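Local coordinates for protein glycosyltransferase Gtf1 (Streptococcus pneumoniae, PDB 4PQG) that is a glycosyltransferase of the GT-B type that holds uridine-5'-diphosphate in a pocket and contains an extended beta-sheet domain, at residues Thr85-Phe96 and Asp131-Val139; Lys141-Tyr149 and Glu158-Ala167. All coordinates share one frame; numbering follows the deposited sequence.

Both contacts involve the long antiparallel sheet of the extended beta-sheet domain, with centres about 29 and about 31 Å from the centre of the chain; the residues around the 2-acetamido-2-deoxy-beta-d-glucopyranose, such as Gly24 and His250, lie in other parts of the chain. Interaction 1 lays a short helix against strand 133-140; interaction 2 is the hairpin pairing of strand 143-150 with strand 154-163. Their centres are about 17 Å apart, yet the two are joined edge to edge, because strands 133-140 and 143-150 are neighbours in the sheet. Tyr138 N lies 2.8 Å from Arg146 O, and Tyr138 O lies 2.9 Å from Ile145 N, probable hydrogen bonds that tie the contacts directly.

Interaction 1 of 2, residues Thr85-Phe96 and Asp131-Val139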
loop_
_atom_site.group_PDB
_atom_site.type_symbol
_atom_site.label_atom_id
_atom_site.label_comp_id
_atom_site.label_asym_id
_atom_site.label_seq_id
_atom_site.Cartn_x
_atom_site.Cartn_y
_atom_site.Cartn_z
ATOM N N THR A 85 -1.277 -19.951 5.420
ATOM C CA THR A 85 -0.628 -21.197 5.024
ATOM C C THR A 85 -0.528 -22.112 6.238
ATOM O O THR A 85 -0.021 -21.704 7.283
ATOM C CB THR A 85 0.778 -20.976 4.411
ATOM O OG1 THR A 85 0.663 -20.241 3.179
ATOM C CG2 THR A 85 1.471 -22.312 4.125
ATOM N N SER A 86 -1.041 -23.334 6.104
ATOM C CA SER A 86 -0.931 -24.333 7.173
ATOM C C SER A 86 -0.449 -25.685 6.656
ATOM O O SER A 86 -0.256 -26.617 7.432
ATOM C CB SER A 86 -2.250 -24.476 7.923
ATOM O OG SER A 86 -3.305 -24.770 7.033
ATOM N N VAL A 87 -0.224 -25.776 5.345
ATOM C CA VAL A 87 0.353 -26.966 4.730
ATOM C C VAL A 87 1.808 -27.184 5.189
ATOM O O VAL A 87 2.606 -26.249 5.204
ATOM C CB VAL A 87 0.264 -26.856 3.195
ATOM C CG1 VAL A 87 1.077 -27.935 2.514
ATOM C CG2 VAL A 87 -1.195 -26.926 2.751
ATOM N N THR A 88 2.143 -28.428 5.544
ATOM C CA THR A 88 3.492 -28.784 6.016
ATOM C C THR A 88 4.356 -29.379 4.911
ATOM O O THR A 88 3.852 -29.709 3.844
ATOM C CB THR A 88 3.444 -29.826 7.145
ATOM O OG1 THR A 88 2.827 -31.024 6.658
ATOM C CG2 THR A 88 2.672 -29.307 8.344
ATOM N N VAL A 89 5.654 -29.537 5.182
ATOM C CA VAL A 89 6.563 -30.226 4.265
ATOM C C VAL A 89 6.048 -31.613 3.861
ATOM O O VAL A 89 6.139 -32.005 2.689
ATOM C CB VAL A 89 7.983 -30.359 4.854
ATOM C CG1 VAL A 89 8.898 -31.123 3.911
ATOM C CG2 VAL A 89 8.572 -28.979 5.111
ATOM N N ASP A 90 5.520 -32.352 4.826
ATOM C CA ASP A 90 5.027 -33.704 4.570
ATOM C C ASP A 90 3.813 -33.673 3.674
ATOM O O ASP A 90 3.693 -34.494 2.759
ATOM C CB ASP A 90 4.675 -34.410 5.886
ATOM C CG ASP A 90 5.899 -34.756 6.696
ATOM O OD1 ASP A 90 6.899 -35.219 6.101
ATOM O OD2 ASP A 90 5.869 -34.546 7.926
ATOM N N ASP A 91 2.915 -32.731 3.945
ATOM C CA ASP A 91 1.755 -32.499 3.081
ATOM C C ASP A 91 2.196 -32.188 1.667
ATOM O O ASP A 91 1.578 -32.655 0.711
ATOM C CB ASP A 91 0.917 -31.326 3.581
ATOM C CG ASP A 91 0.277 -31.586 4.916
ATOM O OD1 ASP A 91 -0.074 -32.751 5.206
ATOM O OD2 ASP A 91 0.109 -30.600 5.665
ATOM N N VAL A 92 3.259 -31.392 1.543
ATOM C CA VAL A 92 3.797 -30.989 0.236
ATOM C C VAL A 92 4.385 -32.161 -0.527
ATOM O O VAL A 92 4.096 -32.345 -1.720
ATOM C CB VAL A 92 4.867 -29.870 0.360
ATOM C CG1 VAL A 92 5.680 -29.740 -0.921
ATOM C CG2 VAL A 92 4.207 -28.555 0.691
ATOM N N LEU A 93 5.189 -32.972 0.155
ATOM C CA LEU A 93 5.861 -34.094 -0.498
ATOM C C LEU A 93 4.881 -35.175 -0.983
ATOM O O LEU A 93 5.225 -35.982 -1.859
ATOM C CB LEU A 93 6.943 -34.689 0.411
ATOM C CG LEU A 93 8.096 -33.767 0.843
ATOM C CD1 LEU A 93 9.033 -34.454 1.843
ATOM C CD2 LEU A 93 8.879 -33.193 -0.345
ATOM N N ALA A 94 3.663 -35.172 -0.434
ATOM C CA ALA A 94 2.597 -36.082 -0.865
ATOM C C ALA A 94 2.129 -35.790 -2.299
ATOM O O ALA A 94 1.612 -36.669 -2.982
ATOM C CB ALA A 94 1.414 -36.017 0.099
ATOM N N TYR A 95 2.297 -34.549 -2.745
ATOM C CA TYR A 95 1.956 -34.181 -4.126
ATOM C C TYR A 95 2.985 -34.732 -5.126
ATOM O O TYR A 95 2.687 -34.917 -6.307
ATOM C CB TYR A 95 1.838 -32.665 -4.269
ATOM C CG TYR A 95 0.606 -32.053 -3.625
ATOM C CD1 TYR A 95 -0.563 -31.831 -4.366
ATOM C CD2 TYR A 95 0.609 -31.687 -2.276
ATOM C CE1 TYR A 95 -1.696 -31.273 -3.773
ATOM C CE2 TYR A 95 -0.516 -31.136 -1.672
ATOM C CZ TYR A 95 -1.666 -30.922 -2.426
ATOM O OH TYR A 95 -2.779 -30.345 -1.836
ATOM N N PHE A 96 4.195 -34.993 -4.646
ATOM C CA PHE A 96 5.262 -35.491 -5.504
ATOM C C PHE A 96 5.549 -36.952 -5.149
ATOM O O PHE A 96 5.133 -37.435 -4.099
ATOM C CB PHE A 96 6.496 -34.579 -5.394
ATOM C CG PHE A 96 6.163 -33.102 -5.511
ATOM C CD1 PHE A 96 5.866 -32.524 -6.755
ATOM C CD2 PHE A 96 6.113 -32.285 -4.377
ATOM C CE1 PHE A 96 5.553 -31.169 -6.861
ATOM C CE2 PHE A 96 5.792 -30.932 -4.486
ATOM C CZ PHE A 96 5.509 -30.373 -5.726
ATOM N N ASP A 131 7.738 -25.811 9.883
ATOM C CA ASP A 131 7.642 -26.657 8.698
ATOM C C ASP A 131 6.447 -26.309 7.780
ATOM O O ASP A 131 6.025 -27.137 6.967
ATOM C CB ASP A 131 7.667 -28.153 9.080
ATOM C CG ASP A 131 6.360 -28.639 9.689
ATOM O OD1 ASP A 131 5.507 -27.814 10.099
ATOM O OD2 ASP A 131 6.184 -29.872 9.759
ATOM N N LEU A 132 5.918 -25.089 7.907
ATOM C CA LEU A 132 4.839 -24.611 7.025
ATOM C C LEU A 132 5.410 -24.190 5.666
ATOM O O LEU A 132 6.443 -23.503 5.606
ATOM C CB LEU A 132 4.058 -23.464 7.687
ATOM C CG LEU A 132 3.459 -23.723 9.086
ATOM C CD1 LEU A 132 2.817 -22.465 9.663
ATOM C CD2 LEU A 132 2.454 -24.868 9.092
ATOM N N VAL A 133 4.759 -24.610 4.575
ATOM C CA VAL A 133 5.294 -24.402 3.221
ATOM C C VAL A 133 4.366 -23.542 2.355
ATOM O O VAL A 133 3.241 -23.940 2.062
ATOM C CB VAL A 133 5.587 -25.727 2.497
ATOM C CG1 VAL A 133 6.193 -25.462 1.120
ATOM C CG2 VAL A 133 6.536 -26.594 3.323
ATOM N N GLN A 134 4.871 -22.378 1.952
ATOM C CA GLN A 134 4.100 -21.361 1.230
ATOM C C GLN A 134 3.981 -21.782 -0.236
ATOM O O GLN A 134 2.908 -21.694 -0.816
ATOM C CB GLN A 134 4.769 -19.974 1.390
ATOM C CG GLN A 134 4.100 -18.795 0.686
ATOM C CD GLN A 134 4.539 -18.645 -0.771
ATOM O OE1 GLN A 134 5.707 -18.902 -1.112
ATOM N NE2 GLN A 134 3.609 -18.223 -1.641
ATOM N N HIS A 135 5.089 -22.232 -0.817
ATOM C CA HIS A 135 5.094 -22.802 -2.170
ATOM C C HIS A 135 6.255 -23.740 -2.364
ATOM O O HIS A 135 7.201 -23.721 -1.577
ATOM C CB HIS A 135 5.028 -21.711 -3.247
ATOM C CG HIS A 135 6.336 -21.027 -3.538
ATOM N ND1 HIS A 135 6.785 -19.990 -2.814
ATOM C CD2 HIS A 135 7.263 -21.220 -4.562
ATOM C CE1 HIS A 135 7.946 -19.551 -3.325
ATOM N NE2 HIS A 135 8.235 -20.298 -4.403
ATOM N N ALA A 136 6.177 -24.578 -3.399
ATOM C CA ALA A 136 7.171 -25.630 -3.669
ATOM C C ALA A 136 7.429 -25.718 -5.154
ATOM O O ALA A 136 6.522 -25.471 -5.962
ATOM C CB ALA A 136 6.683 -26.975 -3.157
ATOM N N GLU A 137 8.658 -26.082 -5.503
ATOM C CA GLU A 137 9.116 -26.176 -6.883
ATOM C C GLU A 137 9.588 -27.594 -7.204
ATOM O O GLU A 137 10.387 -28.166 -6.456
ATOM C CB GLU A 137 10.245 -25.159 -7.126
ATOM C CG GLU A 137 9.820 -23.743 -6.730
ATOM C CD GLU A 137 10.771 -22.656 -7.175
ATOM O OE1 GLU A 137 11.895 -22.989 -7.589
ATOM O OE2 GLU A 137 10.389 -21.459 -7.078
ATOM N N TYR A 138 9.092 -28.155 -8.307
ATOM C CA TYR A 138 9.481 -29.506 -8.737
ATOM C C TYR A 138 10.395 -29.458 -9.934
ATOM O O TYR A 138 10.034 -28.921 -10.981
ATOM C CB TYR A 138 8.274 -30.365 -9.093
ATOM C CG TYR A 138 8.615 -31.807 -9.467
ATOM C CD1 TYR A 138 8.826 -32.781 -8.473
ATOM C CD2 TYR A 138 8.700 -32.208 -10.812
ATOM C CE1 TYR A 138 9.115 -34.104 -8.814
ATOM C CE2 TYR A 138 8.994 -33.523 -11.166
ATOM C CZ TYR A 138 9.199 -34.464 -10.168
ATOM O OH TYR A 138 9.483 -35.766 -10.515
ATOM N N VAL A 139 11.560 -30.070 -9.781
ATOM C CA VAL A 139 12.615 -29.974 -10.784
ATOM C C VAL A 139 12.986 -31.375 -11.259
ATOM O O VAL A 139 13.167 -32.288 -10.445
ATOM C CB VAL A 139 13.852 -29.225 -10.223
ATOM C CG1 VAL A 139 14.922 -29.072 -11.287
ATOM C CG2 VAL A 139 13.469 -27.852 -9.680
HETATM O O HOH W 1 6.348 -31.786 7.793
#
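The rings of Phe96 and Tyr138 run almost parallel, their planes only 7° apart, but are slid so far past each other, in opposite directions, that they barely overlap. Phe96 CD1 touches Tyr138 CD1 at 3.4 Å, while Phe96 CE1 rests near Tyr138 CB. One face of the Phe96 ring has Tyr95 CB over its centre, and Val92 CG1 sits at its edge, in plane. With CG anti to the backbone N (chi1 -176°), Tyr138 carries its ring alongside Phe96. The small methyl of Ala136 suits the position facing the helix: Val92 CG1 comes to 3.7 Å from Ala136 CB. The other branch, Val92 CG2, meets Val133 CB at 3.6 Å, the two valines crossing at about a right angle. Val89 CG2 reaches Val133 CG2, so Val133 packs against both Val89 and Val92, one turn of helix apart.

At the other end the backbones hold each other. Val133 N donates to Val87 O (2.8 Å), whereas the bond from Val89 N to Asp131 O is weak; between them Thr88 and Leu132 form a single bridge. Thr85 CG2 lies against Val133 O, a buried carbonyl oxygen with no hydrogen-bond partner in the model, and Thr85 OG1 is engaged by Phe150 O and Asn55. A water donates to Asp131 OD2 (2.7 Å) and, weakly, to Asp90 OD2, and accepts from Asp90 N, probably easing the meeting of the two carboxylates.

Thr88 caps the helix. Its OG1 accepts from Asp91 N (3.2 Å), and Asp91 OD2 in return accepts from Thr88 N at 3.0 Å, the donor lying on the anti side but tilted out of the carboxylate plane. This reciprocal threonine-aspartate exchange is a capping box, here starting a short helix packed on the face of an antiparallel sheet.

Interaction 2 of 2, residues Lys141-Tyr149 and Glu158-Ala167; sequences KGNLIRKDY and EYFAPKDNVA
A beta hairpin brings strand 154-163 back against strand 143-150, and the axes of the paired segments approach to 4.6 Å. Lys147 and Glu158 form a hydrogen-bonded pair, with Lys147 N donating to Glu158 O (2.8 Å) and Glu158 N to Lys147 O, both in the carbonyl plane. Arg146 and Tyr159 are the adjoining non-hydrogen-bonded pair. Beyond them Phe160 N reaches Ile145 O at 3.2 Å from well above the carbonyl plane, beside the classic bulge in which Ile145 and Arg146 both face Tyr138.

Glu158 is extended beyond CG, which takes its carboxylate to the edge of the Tyr149 ring, the two planes 80° apart. Tyr149 OH donates to Glu158 OE1 (2.5 Å), meeting it from above the carboxylate plane. The same oxygen accepts from a water that also accepts a hydrogen bond from Lys147 NZ, and Glu158 OE2 is bound in a salt bridge to Arg172; these donors would probably favour the charged carboxylate.

Phe160 fills the same side of the hairpin. Leu144 CD2 stands 4.0 Å above the ring centre, exactly on the normal, a CH-pi contact, and Lys147 CG approaches Phe160 CE2 at 3.7 Å; the lysine's aliphatic stem lies by the ring, while the ammonium turns to the water.

On the side of Arg146 and Tyr159, Arg146 CD lies 3.5 Å from Tyr159 CE1. The arginine chain bends at chi3 (101°) and grips Asp148 side-on with NE and NH2, one nitrogen to each oxygen; Arg154 is a second partner of this aspartate, and Tyr159 OH bonds to Tyr175 OH. Further along, Pro162 CG packs across the Asn143 amide before the type I' turn from Lys163 to Val166 reverses the chain again, continuing the antiparallel meander of up-and-down strands.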
loop_
_atom_site.group_PDB
_atom_site.type_symbol
_atom_site.label_atom_id
_atom_site.label_comp_id
_atom_site.label_asym_id
_atom_site.label_seq_id
_atom_site.Cartn_x
_atom_site.Cartn_y
_atom_site.Cartn_z
ATOM N N LYS A 141 15.663 -33.468 -13.878
ATOM C CA LYS A 141 16.941 -33.351 -14.599
ATOM C C LYS A 141 17.321 -31.888 -14.839
ATOM O O LYS A 141 17.557 -31.469 -15.972
ATOM C CB LYS A 141 16.907 -34.148 -15.912
ATOM C CG LYS A 141 16.738 -35.659 -15.721
ATOM C CD LYS A 141 16.989 -36.485 -16.987
ATOM C CE LYS A 141 18.464 -36.505 -17.389
ATOM N NZ LYS A 141 18.763 -37.390 -18.554
ATOM N N GLY A 142 17.334 -31.105 -13.759
ATOM C CA GLY A 142 17.746 -29.701 -13.817
ATOM C C GLY A 142 16.676 -28.696 -14.205
ATOM O O GLY A 142 16.837 -27.494 -13.962
ATOM N N ASN A 143 15.582 -29.180 -14.792
ATOM C CA ASN A 143 14.524 -28.300 -15.305
ATOM C C ASN A 143 13.280 -28.194 -14.425
ATOM O O ASN A 143 12.675 -29.198 -14.050
ATOM C CB ASN A 143 14.122 -28.716 -16.714
ATOM C CG ASN A 143 15.262 -28.582 -17.702
ATOM O OD1 ASN A 143 15.992 -27.586 -17.701
ATOM N ND2 ASN A 143 15.421 -29.588 -18.550
ATOM N N LEU A 144 12.921 -26.958 -14.112
ATOM C CA LEU A 144 11.728 -26.654 -13.344
ATOM C C LEU A 144 10.484 -26.971 -14.170
ATOM O O LEU A 144 10.313 -26.464 -15.264
ATOM C CB LEU A 144 11.742 -25.191 -12.941
ATOM C CG LEU A 144 10.553 -24.605 -12.185
ATOM C CD1 LEU A 144 10.385 -25.257 -10.833
ATOM C CD2 LEU A 144 10.807 -23.111 -12.013
ATOM N N ILE A 145 9.616 -27.795 -13.608
ATOM C CA ILE A 145 8.465 -28.359 -14.296
ATOM C C ILE A 145 7.134 -27.862 -13.701
ATOM O O ILE A 145 6.156 -27.715 -14.404
ATOM C CB ILE A 145 8.584 -29.914 -14.263
ATOM C CG1 ILE A 145 9.716 -30.381 -15.191
ATOM C CG2 ILE A 145 7.284 -30.634 -14.611
ATOM C CD1 ILE A 145 9.703 -29.723 -16.562
ATOM N N ARG A 146 7.094 -27.628 -12.400
ATOM C CA ARG A 146 5.851 -27.231 -11.737
ATOM C C ARG A 146 6.159 -26.508 -10.443
ATOM O O ARG A 146 7.115 -26.864 -9.726
ATOM C CB ARG A 146 4.950 -28.446 -11.452
ATOM C CG ARG A 146 3.500 -28.084 -11.100
ATOM C CD ARG A 146 2.632 -29.342 -10.953
ATOM N NE ARG A 146 2.393 -29.751 -9.569
ATOM C CZ ARG A 146 2.027 -30.977 -9.181
ATOM N NH1 ARG A 146 1.876 -31.972 -10.056
ATOM N NH2 ARG A 146 1.814 -31.216 -7.897
ATOM N N LYS A 147 5.360 -25.481 -10.169
ATOM C CA LYS A 147 5.327 -24.816 -8.876
ATOM C C LYS A 147 3.927 -24.882 -8.303
ATOM O O LYS A 147 2.950 -24.519 -8.981
ATOM C CB LYS A 147 5.715 -23.339 -8.989
ATOM C CG LYS A 147 7.164 -23.063 -9.306
ATOM C CD LYS A 147 7.496 -21.594 -9.061
ATOM C CE LYS A 147 8.786 -21.194 -9.773
ATOM N NZ LYS A 147 9.090 -19.728 -9.682
ATOM N N ASP A 148 3.827 -25.320 -7.050
ATOM C CA ASP A 148 2.554 -25.359 -6.350
ATOM C C ASP A 148 2.567 -24.304 -5.252
ATOM O O ASP A 148 3.622 -24.033 -4.670
ATOM C CB ASP A 148 2.331 -26.723 -5.706
ATOM C CG ASP A 148 2.018 -27.825 -6.709
ATOM O OD1 ASP A 148 1.755 -27.550 -7.900
ATOM O OD2 ASP A 148 2.015 -28.986 -6.275
ATOM N N TYR A 149 1.391 -23.731 -4.984
ATOM C CA TYR A 149 1.194 -22.673 -3.997
ATOM C C TYR A 149 0.120 -23.097 -2.987
ATOM O O TYR A 149 -0.938 -23.563 -3.394
ATOM C CB TYR A 149 0.783 -21.389 -4.716
ATOM C CG TYR A 149 1.877 -20.888 -5.635
ATOM C CD1 TYR A 149 2.866 -20.023 -5.161
ATOM C CD2 TYR A 149 1.962 -21.325 -6.966
ATOM C CE1 TYR A 149 3.906 -19.603 -5.992
ATOM C CE2 TYR A 149 2.990 -20.896 -7.801
ATOM C CZ TYR A 149 3.955 -20.037 -7.300
ATOM O OH TYR A 149 4.958 -19.589 -8.118
ATOM N N GLU A 158 1.706 -23.736 -11.250
ATOM C CA GLU A 158 2.318 -23.175 -12.430
ATOM C C GLU A 158 3.109 -24.258 -13.137
ATOM O O GLU A 158 3.854 -25.005 -12.502
ATOM C CB GLU A 158 3.259 -22.025 -12.076
ATOM C CG GLU A 158 2.563 -20.774 -11.579
ATOM C CD GLU A 158 3.547 -19.675 -11.248
ATOM O OE1 GLU A 158 4.569 -19.959 -10.591
ATOM O OE2 GLU A 158 3.287 -18.521 -11.642
ATOM N N TYR A 159 2.979 -24.278 -14.461
ATOM C CA TYR A 159 3.612 -25.267 -15.314
ATOM C C TYR A 159 4.639 -24.588 -16.209
ATOM O O TYR A 159 4.361 -23.532 -16.784
ATOM C CB TYR A 159 2.564 -26.020 -16.138
ATOM C CG TYR A 159 1.512 -26.669 -15.260
ATOM C CD1 TYR A 159 1.749 -27.899 -14.648
ATOM C CD2 TYR A 159 0.303 -26.023 -15.001
ATOM C CE1 TYR A 159 0.785 -28.488 -13.832
ATOM C CE2 TYR A 159 -0.659 -26.595 -14.184
ATOM C CZ TYR A 159 -0.417 -27.824 -13.611
ATOM O OH TYR A 159 -1.370 -28.377 -12.803
ATOM N N PHE A 160 5.827 -25.191 -16.272
ATOM C CA PHE A 160 6.974 -24.645 -16.983
ATOM C C PHE A 160 7.563 -25.663 -17.956
ATOM O O PHE A 160 7.504 -26.866 -17.715
ATOM C CB PHE A 160 8.096 -24.276 -16.003
ATOM C CG PHE A 160 7.731 -23.215 -15.005
ATOM C CD1 PHE A 160 8.169 -21.909 -15.172
ATOM C CD2 PHE A 160 6.989 -23.531 -13.875
ATOM C CE1 PHE A 160 7.866 -20.929 -14.233
ATOM C CE2 PHE A 160 6.675 -22.558 -12.936
ATOM C CZ PHE A 160 7.112 -21.255 -13.116
ATOM N N ALA A 161 8.145 -25.162 -19.045
ATOM C CA ALA A 161 8.921 -25.990 -19.971
ATOM C C ALA A 161 10.233 -25.270 -20.344
ATOM O O ALA A 161 10.285 -24.035 -20.373
ATOM C CB ALA A 161 8.107 -26.314 -21.214
ATOM N N PRO A 162 11.303 -26.043 -20.614
ATOM C CA PRO A 162 12.622 -25.451 -20.860
ATOM C C PRO A 162 12.744 -24.849 -22.252
ATOM O O PRO A 162 12.277 -25.443 -23.222
ATOM C CB PRO A 162 13.585 -26.648 -20.730
ATOM C CG PRO A 162 12.765 -27.786 -20.215
ATOM C CD PRO A 162 11.360 -27.513 -20.649
ATOM N N LYS A 163 13.361 -23.674 -22.334
ATOM C CA LYS A 163 13.687 -23.051 -23.617
ATOM C C LYS A 163 15.025 -22.338 -23.473
ATOM O O LYS A 163 15.148 -21.378 -22.702
ATOM C CB LYS A 163 12.589 -22.077 -24.045
ATOM C CG LYS A 163 12.383 -21.990 -25.547
ATOM C CD LYS A 163 10.898 -21.934 -25.880
ATOM C CE LYS A 163 10.645 -22.120 -27.369
ATOM N NZ LYS A 163 10.898 -20.865 -28.129
ATOM N N ASP A 164 16.031 -22.831 -24.199
ATOM C CA ASP A 164 17.415 -22.364 -24.054
ATOM C C ASP A 164 17.908 -22.565 -22.620
ATOM O O ASP A 164 18.661 -21.744 -22.089
ATOM C CB ASP A 164 17.552 -20.891 -24.478
ATOM C CG ASP A 164 17.206 -20.666 -25.941
ATOM O OD1 ASP A 164 17.855 -21.285 -26.813
ATOM O OD2 ASP A 164 16.290 -19.862 -26.220
ATOM N N ASN A 165 17.465 -23.661 -22.001
ATOM C CA ASN A 165 17.774 -23.984 -20.600
ATOM C C ASN A 165 17.098 -23.071 -19.552
ATOM O O ASN A 165 17.294 -23.257 -18.339
ATOM C CB ASN A 165 19.297 -24.060 -20.369
ATOM C CG ASN A 165 19.674 -24.995 -19.230
ATOM O OD1 ASN A 165 19.587 -26.218 -19.360
ATOM N ND2 ASN A 165 20.104 -24.421 -18.107
ATOM N N VAL A 166 16.308 -22.093 -20.012
ATOM C CA VAL A 166 15.519 -21.262 -19.091
ATOM C C VAL A 166 14.050 -21.722 -18.999
ATOM O O VAL A 166 13.389 -21.974 -20.015
ATOM C CB VAL A 166 15.670 -19.735 -19.356
ATOM C CG1 VAL A 166 14.922 -19.285 -20.604
ATOM C CG2 VAL A 166 15.217 -18.929 -18.143
ATOM N N ALA A 167 13.565 -21.852 -17.764
ATOM C CA ALA A 167 12.203 -22.317 -17.506
ATOM C C ALA A 167 11.201 -21.266 -17.984
ATOM O O ALA A 167 11.243 -20.116 -17.547
ATOM C CB ALA A 167 12.017 -22.603 -16.019
HETATM O O HOH W 2 6.804 -18.412 -11.011
#